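Local coordinates for purine nucleoside phosphorylase (Grouper iridovirus, PDB 3KHS), which probably catalyses the reversible phosphorolysis of purine nucleosides to the free base and ribose 1-phosphate, a step of purine salvage, at residues V162-L167 with G229-A234; R130-L135 with P220-A225. One frame throughout, in Å; residues are numbered along the deposited sequence.

Interaction 1: residues V162-L167 with G229-A234; sequences VYDKTL and GMRCLA
R231 grips D164 side-on, with NE and NH2, where the start of helix 165-178 meets the first residues of strand 231-241. R231 NE gives a nearly straight bond to D164 OD1 (3.1 Å, 167°), and NH2 reaches D164 OD2 at 2.8 Å in a more bent one. The carboxylate stands 74° from the guanidinium plane, and both nitrogens approach it from above its own plane. With CG placed opposite the backbone N (chi1 -161°), D164 also turns OD2 back over the helix start, where its anti lone pair takes L167 N at 3.0 Å. The second charge partner of R231 is E282, at NH1. T166 CB lies at the edge of the guanidinium, and L167 CD2 lies above one face, toward its rim. This polar flank is the partly exposed side of the contact.

The other flank is buried and apolar. L167 CB packs on L233 CB at 4.0 Å, and its CD1 lies against R231 CB. Farther along the strand, Y163 lays ring atom CE1 obliquely on A234 CB (3.8 Å), while its hydroxyl bonds to H132 and T222. Between the two flanks the backbones meet loosely: the bond from D164 N to C232 O is weak, and one water bridges V162 O to C232 N. D164 is thus the N-cap of helix 165-178, its side chain shared between helix start and strand arginine, at a junction where a helix packs beside a strand of the mixed sheet that forms the phosphorylase core.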
loop_
_atom_site.group_PDB
_atom_site.type_symbol
_atom_site.label_atom_id
_atom_site.label_comp_id
_atom_site.label_asym_id
_atom_site.label_seq_id
_atom_site.Cartn_x
_atom_site.Cartn_y
_atom_site.Cartn_z
ATOM N N VAL B 162 4.822 -20.604 4.569
ATOM C CA VAL B 162 3.395 -20.472 4.788
ATOM C C VAL B 162 2.630 -21.691 4.309
ATOM O O VAL B 162 1.699 -22.144 4.979
ATOM C CB VAL B 162 2.820 -19.239 4.030
ATOM C CG1 VAL B 162 1.318 -19.149 4.225
ATOM C CG2 VAL B 162 3.471 -17.980 4.514
ATOM N N TYR B 163 3.020 -22.219 3.148
ATOM C CA TYR B 163 2.329 -23.352 2.550
ATOM C C TYR B 163 3.033 -24.698 2.785
ATOM O O TYR B 163 4.021 -25.028 2.141
ATOM C CB TYR B 163 2.124 -23.023 1.057
ATOM C CG TYR B 163 1.364 -21.704 0.868
ATOM C CD1 TYR B 163 -0.032 -21.669 0.912
ATOM C CD2 TYR B 163 2.045 -20.485 0.773
ATOM C CE1 TYR B 163 -0.746 -20.452 0.875
ATOM C CE2 TYR B 163 1.339 -19.252 0.741
ATOM C CZ TYR B 163 -0.050 -19.253 0.795
ATOM O OH TYR B 163 -0.743 -18.067 0.794
ATOM N N ASP B 164 2.491 -25.460 3.733
ATOM C CA ASP B 164 3.015 -26.761 4.137
ATOM C C ASP B 164 3.453 -27.652 2.964
ATOM O O ASP B 164 2.637 -28.066 2.132
ATOM C CB ASP B 164 1.946 -27.466 4.955
ATOM C CG ASP B 164 2.505 -28.572 5.787
ATOM O OD1 ASP B 164 3.147 -28.275 6.817
ATOM O OD2 ASP B 164 2.307 -29.728 5.390
ATOM N N LYS B 165 4.744 -27.965 2.912
ATOM C CA LYS B 165 5.276 -28.787 1.830
ATOM C C LYS B 165 4.604 -30.144 1.736
ATOM O O LYS B 165 4.341 -30.633 0.627
ATOM C CB LYS B 165 6.787 -28.926 1.975
ATOM C CG LYS B 165 7.429 -27.567 2.172
ATOM C CD LYS B 165 8.935 -27.576 2.076
ATOM C CE LYS B 165 9.491 -26.210 2.456
ATOM N NZ LYS B 165 10.947 -26.146 2.206
ATOM N N THR B 166 4.292 -30.735 2.882
ATOM C CA THR B 166 3.609 -32.031 2.912
ATOM C C THR B 166 2.191 -31.942 2.362
ATOM O O THR B 166 1.779 -32.767 1.549
ATOM C CB THR B 166 3.529 -32.610 4.366
ATOM O OG1 THR B 166 4.857 -32.835 4.860
ATOM C CG2 THR B 166 2.720 -33.926 4.409
ATOM N N LEU B 167 1.423 -30.953 2.815
ATOM C CA LEU B 167 0.053 -30.823 2.321
ATOM C C LEU B 167 0.052 -30.602 0.808
ATOM O O LEU B 167 -0.848 -31.080 0.107
ATOM C CB LEU B 167 -0.668 -29.685 3.035
ATOM C CG LEU B 167 -0.725 -29.877 4.548
ATOM C CD1 LEU B 167 -1.189 -28.608 5.171
ATOM C CD2 LEU B 167 -1.654 -31.017 4.910
ATOM N N GLY B 229 -0.265 -20.966 14.447
ATOM C CA GLY B 229 0.181 -22.342 14.509
ATOM C C GLY B 229 -0.535 -23.357 13.639
ATOM O O GLY B 229 -0.356 -24.561 13.825
ATOM N N MET B 230 -1.347 -22.918 12.690
ATOM C CA MET B 230 -2.047 -23.895 11.853
ATOM C C MET B 230 -1.291 -24.119 10.557
ATOM O O MET B 230 -0.495 -23.274 10.138
ATOM C CB MET B 230 -3.493 -23.445 11.564
ATOM C CG MET B 230 -4.436 -23.463 12.777
ATOM S SD MET B 230 -6.072 -22.726 12.478
ATOM C CE MET B 230 -5.550 -21.054 12.061
ATOM N N ARG B 231 -1.518 -25.276 9.951
ATOM C CA ARG B 231 -0.855 -25.614 8.703
ATOM C C ARG B 231 -1.794 -25.258 7.560
ATOM O O ARG B 231 -3.002 -25.499 7.638
ATOM C CB ARG B 231 -0.497 -27.104 8.695
ATOM C CG ARG B 231 0.488 -27.482 9.783
ATOM C CD ARG B 231 0.552 -28.980 9.948
ATOM N NE ARG B 231 1.252 -29.636 8.849
ATOM C CZ ARG B 231 1.074 -30.912 8.529
ATOM N NH1 ARG B 231 0.219 -31.658 9.223
ATOM N NH2 ARG B 231 1.745 -31.448 7.519
ATOM N N CYS B 232 -1.233 -24.690 6.500
ATOM C CA CYS B 232 -2.041 -24.265 5.355
ATOM C C CYS B 232 -1.801 -24.907 4.005
ATOM O O CYS B 232 -0.676 -25.221 3.624
ATOM C CB CYS B 232 -1.891 -22.765 5.161
ATOM S SG CYS B 232 -2.198 -21.832 6.641
ATOM N N LEU B 233 -2.897 -25.073 3.284
ATOM C CA LEU B 233 -2.888 -25.581 1.932
ATOM C C LEU B 233 -3.878 -24.673 1.209
ATOM O O LEU B 233 -4.973 -24.413 1.706
ATOM C CB LEU B 233 -3.368 -27.005 1.876
ATOM C CG LEU B 233 -3.805 -27.417 0.474
ATOM C CD1 LEU B 233 -2.588 -27.361 -0.467
ATOM C CD2 LEU B 233 -4.465 -28.810 0.507
ATOM N N ALA B 234 -3.478 -24.159 0.054
ATOM C CA ALA B 234 -4.364 -23.300 -0.720
ATOM C C ALA B 234 -4.326 -23.734 -2.175
ATOM O O ALA B 234 -3.254 -23.986 -2.719
ATOM C CB ALA B 234 -3.929 -21.860 -0.584
HETATM O O HOH W 1 1.493 -24.297 6.781
HETATM O O HOH W 2 0.168 -26.417 1.526
#

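Interaction 2: residues R130-L135 with P220-A225; sequences RDHINL and PETIVA
This is a buried side-chain contact between a strand and a helix, made without a hydrogen bond across it, in which strand 131-134 presents H132 and N134 to helix 219-227. The axes of strand 131-134 and of helix residues 220-225 come within 10.0 Å, at 112° between their N-to-C directions, so the helix passes well across the strand and the backbones stay separate; even the nearest CA atoms, those of N134 and P220, are 7.2 Å apart. Side chains bridge the gap, and because strand residues alternate in direction it is H132 and N134 that face the helix.

H132 carries one half. Its CG sits between the backbone N and the carbonyl carbon (chi1 75°), which swings the imidazole toward the helix edge-first. T222 OG1 lies in the ring plane, 3.5 Å from H132 ND1, too loose to count as a bond; the Y163 hydroxyl is the polar partner of both. T222 OG1 has a further partner in the carbonyl of A219, three residues back. Beside T222, I223 CG1 also meets the ring edge, 3.8 Å from H132 CE1, the two side chains crossing at about a right angle.

N134 carries the other half. Its amide extends opposite the backbone N (chi1 -171°) and sets ND2 3.6 Å from I223 CD1, while OD1 lies 3.9 Å from P220 CD, so both ends of the amide lie against side-chain carbons.

A second subunit bonds to the strand, H132 O to its T199 and N134 N to its E202, and reaches the helix too, where its S196 packs on I223. Helix 219-227 thus faces the side of strand 131-134 that carries H132 and N134, beside a subunit interface, in the alpha/beta fold of the PNP family, whose members include trimers, consistent with the three chains here.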
loop_
_atom_site.group_PDB
_atom_site.type_symbol
_atom_site.label_atom_id
_atom_site.label_comp_id
_atom_site.label_asym_id
_atom_site.label_seq_id
_atom_site.Cartn_x
_atom_site.Cartn_y
_atom_site.Cartn_z
ATOM N N ARG B 130 2.329 -22.554 -3.657
ATOM C CA ARG B 130 3.582 -22.877 -2.998
ATOM C C ARG B 130 4.121 -21.683 -2.245
ATOM O O ARG B 130 4.931 -21.820 -1.341
ATOM C CB ARG B 130 4.633 -23.359 -4.015
ATOM C CG ARG B 130 5.317 -22.243 -4.781
ATOM C CD ARG B 130 6.516 -22.723 -5.628
ATOM N NE ARG B 130 7.564 -21.695 -5.622
ATOM C CZ ARG B 130 7.859 -20.922 -6.659
ATOM N NH1 ARG B 130 7.201 -21.062 -7.799
ATOM N NH2 ARG B 130 8.782 -19.982 -6.544
ATOM N N ASP B 131 3.672 -20.495 -2.618
ATOM C CA ASP B 131 4.140 -19.285 -1.954
ATOM C C ASP B 131 3.258 -18.119 -2.378
ATOM O O ASP B 131 2.482 -18.251 -3.319
ATOM C CB ASP B 131 5.596 -19.012 -2.342
ATOM C CG ASP B 131 6.286 -18.098 -1.358
ATOM O OD1 ASP B 131 5.743 -17.983 -0.257
ATOM O OD2 ASP B 131 7.358 -17.519 -1.639
ATOM N N HIS B 132 3.344 -16.984 -1.683
ATOM C CA HIS B 132 2.530 -15.834 -2.095
ATOM C C HIS B 132 3.289 -14.525 -2.034
ATOM O O HIS B 132 4.398 -14.449 -1.503
ATOM C CB HIS B 132 1.213 -15.710 -1.275
ATOM C CG HIS B 132 1.389 -15.195 0.130
ATOM N ND1 HIS B 132 0.698 -15.724 1.206
ATOM C CD2 HIS B 132 2.200 -14.233 0.642
ATOM C CE1 HIS B 132 1.087 -15.123 2.317
ATOM N NE2 HIS B 132 1.996 -14.213 2.003
ATOM N N ILE B 133 2.678 -13.509 -2.629
ATOM C CA ILE B 133 3.198 -12.148 -2.643
ATOM C C ILE B 133 1.989 -11.326 -2.209
ATOM O O ILE B 133 1.025 -11.172 -2.971
ATOM C CB ILE B 133 3.608 -11.681 -4.043
ATOM C CG1 ILE B 133 4.779 -12.505 -4.560
ATOM C CG2 ILE B 133 4.021 -10.222 -3.990
ATOM C CD1 ILE B 133 5.019 -12.301 -6.050
ATOM N N ASN B 134 2.026 -10.841 -0.968
ATOM C CA ASN B 134 0.925 -10.061 -0.414
ATOM C C ASN B 134 1.203 -8.566 -0.414
ATOM O O ASN B 134 1.692 -7.998 0.565
ATOM C CB ASN B 134 0.615 -10.548 1.003
ATOM C CG ASN B 134 -0.652 -9.942 1.551
ATOM O OD1 ASN B 134 -1.633 -9.862 0.845
ATOM N ND2 ASN B 134 -0.640 -9.523 2.823
ATOM N N LEU B 135 0.894 -7.921 -1.526
ATOM C CA LEU B 135 1.150 -6.481 -1.639
ATOM C C LEU B 135 0.511 -5.612 -0.550
ATOM O O LEU B 135 1.182 -4.799 0.047
ATOM C CB LEU B 135 0.738 -5.992 -3.027
ATOM C CG LEU B 135 1.488 -6.715 -4.173
ATOM C CD1 LEU B 135 0.840 -6.335 -5.492
ATOM C CD2 LEU B 135 3.001 -6.359 -4.182
ATOM N N PRO B 220 -3.660 -12.922 3.180
ATOM C CA PRO B 220 -3.735 -12.438 4.548
ATOM C C PRO B 220 -4.287 -13.514 5.475
ATOM O O PRO B 220 -3.933 -13.546 6.640
ATOM C CB PRO B 220 -4.646 -11.194 4.451
ATOM C CG PRO B 220 -5.500 -11.514 3.315
ATOM C CD PRO B 220 -4.507 -12.093 2.313
ATOM N N GLU B 221 -5.145 -14.388 4.964
ATOM C CA GLU B 221 -5.698 -15.446 5.787
ATOM C C GLU B 221 -4.638 -16.483 6.179
ATOM O O GLU B 221 -4.632 -16.967 7.317
ATOM C CB GLU B 221 -6.851 -16.127 5.071
ATOM C CG GLU B 221 -8.093 -15.260 4.940
ATOM C CD GLU B 221 -8.806 -15.529 3.630
ATOM O OE1 GLU B 221 -8.496 -14.847 2.624
ATOM O OE2 GLU B 221 -9.655 -16.443 3.596
ATOM N N THR B 222 -3.742 -16.827 5.259
ATOM C CA THR B 222 -2.700 -17.803 5.584
ATOM C C THR B 222 -1.627 -17.176 6.466
ATOM O O THR B 222 -0.944 -17.872 7.212
ATOM C CB THR B 222 -2.030 -18.401 4.315
ATOM O OG1 THR B 222 -1.356 -17.358 3.580
ATOM C CG2 THR B 222 -3.086 -19.046 3.432
ATOM N N ILE B 223 -1.464 -15.864 6.384
ATOM C CA ILE B 223 -0.479 -15.218 7.243
ATOM C C ILE B 223 -0.952 -15.386 8.694
ATOM O O ILE B 223 -0.173 -15.694 9.580
ATOM C CB ILE B 223 -0.370 -13.701 6.991
ATOM C CG1 ILE B 223 0.296 -13.430 5.642
ATOM C CG2 ILE B 223 0.407 -13.043 8.152
ATOM C CD1 ILE B 223 0.309 -11.946 5.294
ATOM N N VAL B 224 -2.239 -15.156 8.916
ATOM C CA VAL B 224 -2.828 -15.251 10.238
ATOM C C VAL B 224 -2.909 -16.710 10.712
ATOM O O VAL B 224 -2.584 -17.008 11.851
ATOM C CB VAL B 224 -4.204 -14.594 10.230
ATOM C CG1 VAL B 224 -4.915 -14.852 11.549
ATOM C CG2 VAL B 224 -4.041 -13.089 9.938
ATOM N N ALA B 225 -3.320 -17.608 9.831
ATOM C CA ALA B 225 -3.406 -19.020 10.152
ATOM C C ALA B 225 -2.021 -19.519 10.614
ATOM O O ALA B 225 -1.865 -20.117 11.686
ATOM C CB ALA B 225 -3.843 -19.778 8.911
#

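Going from the N terminus, the chain first lays down 130-135, then 162-167, then 220-225 and finally 229-234. Interaction 2 closes a loop from the first to the third of these, and interaction 1 one from the second to the fourth, so the two loops cross rather than nest. Helix 219-227 leads within a few residues into strand 231-241, which brings the closing ends together. The two interactions meet at Y163, whose ring belongs to interaction 1 and whose hydroxyl reaches into interaction 2. C232 SG packing on A225 CB adds a second tie. Together they join strand 131-134, helix 165-178, helix 219-227 and strand 231-241 around one sheet.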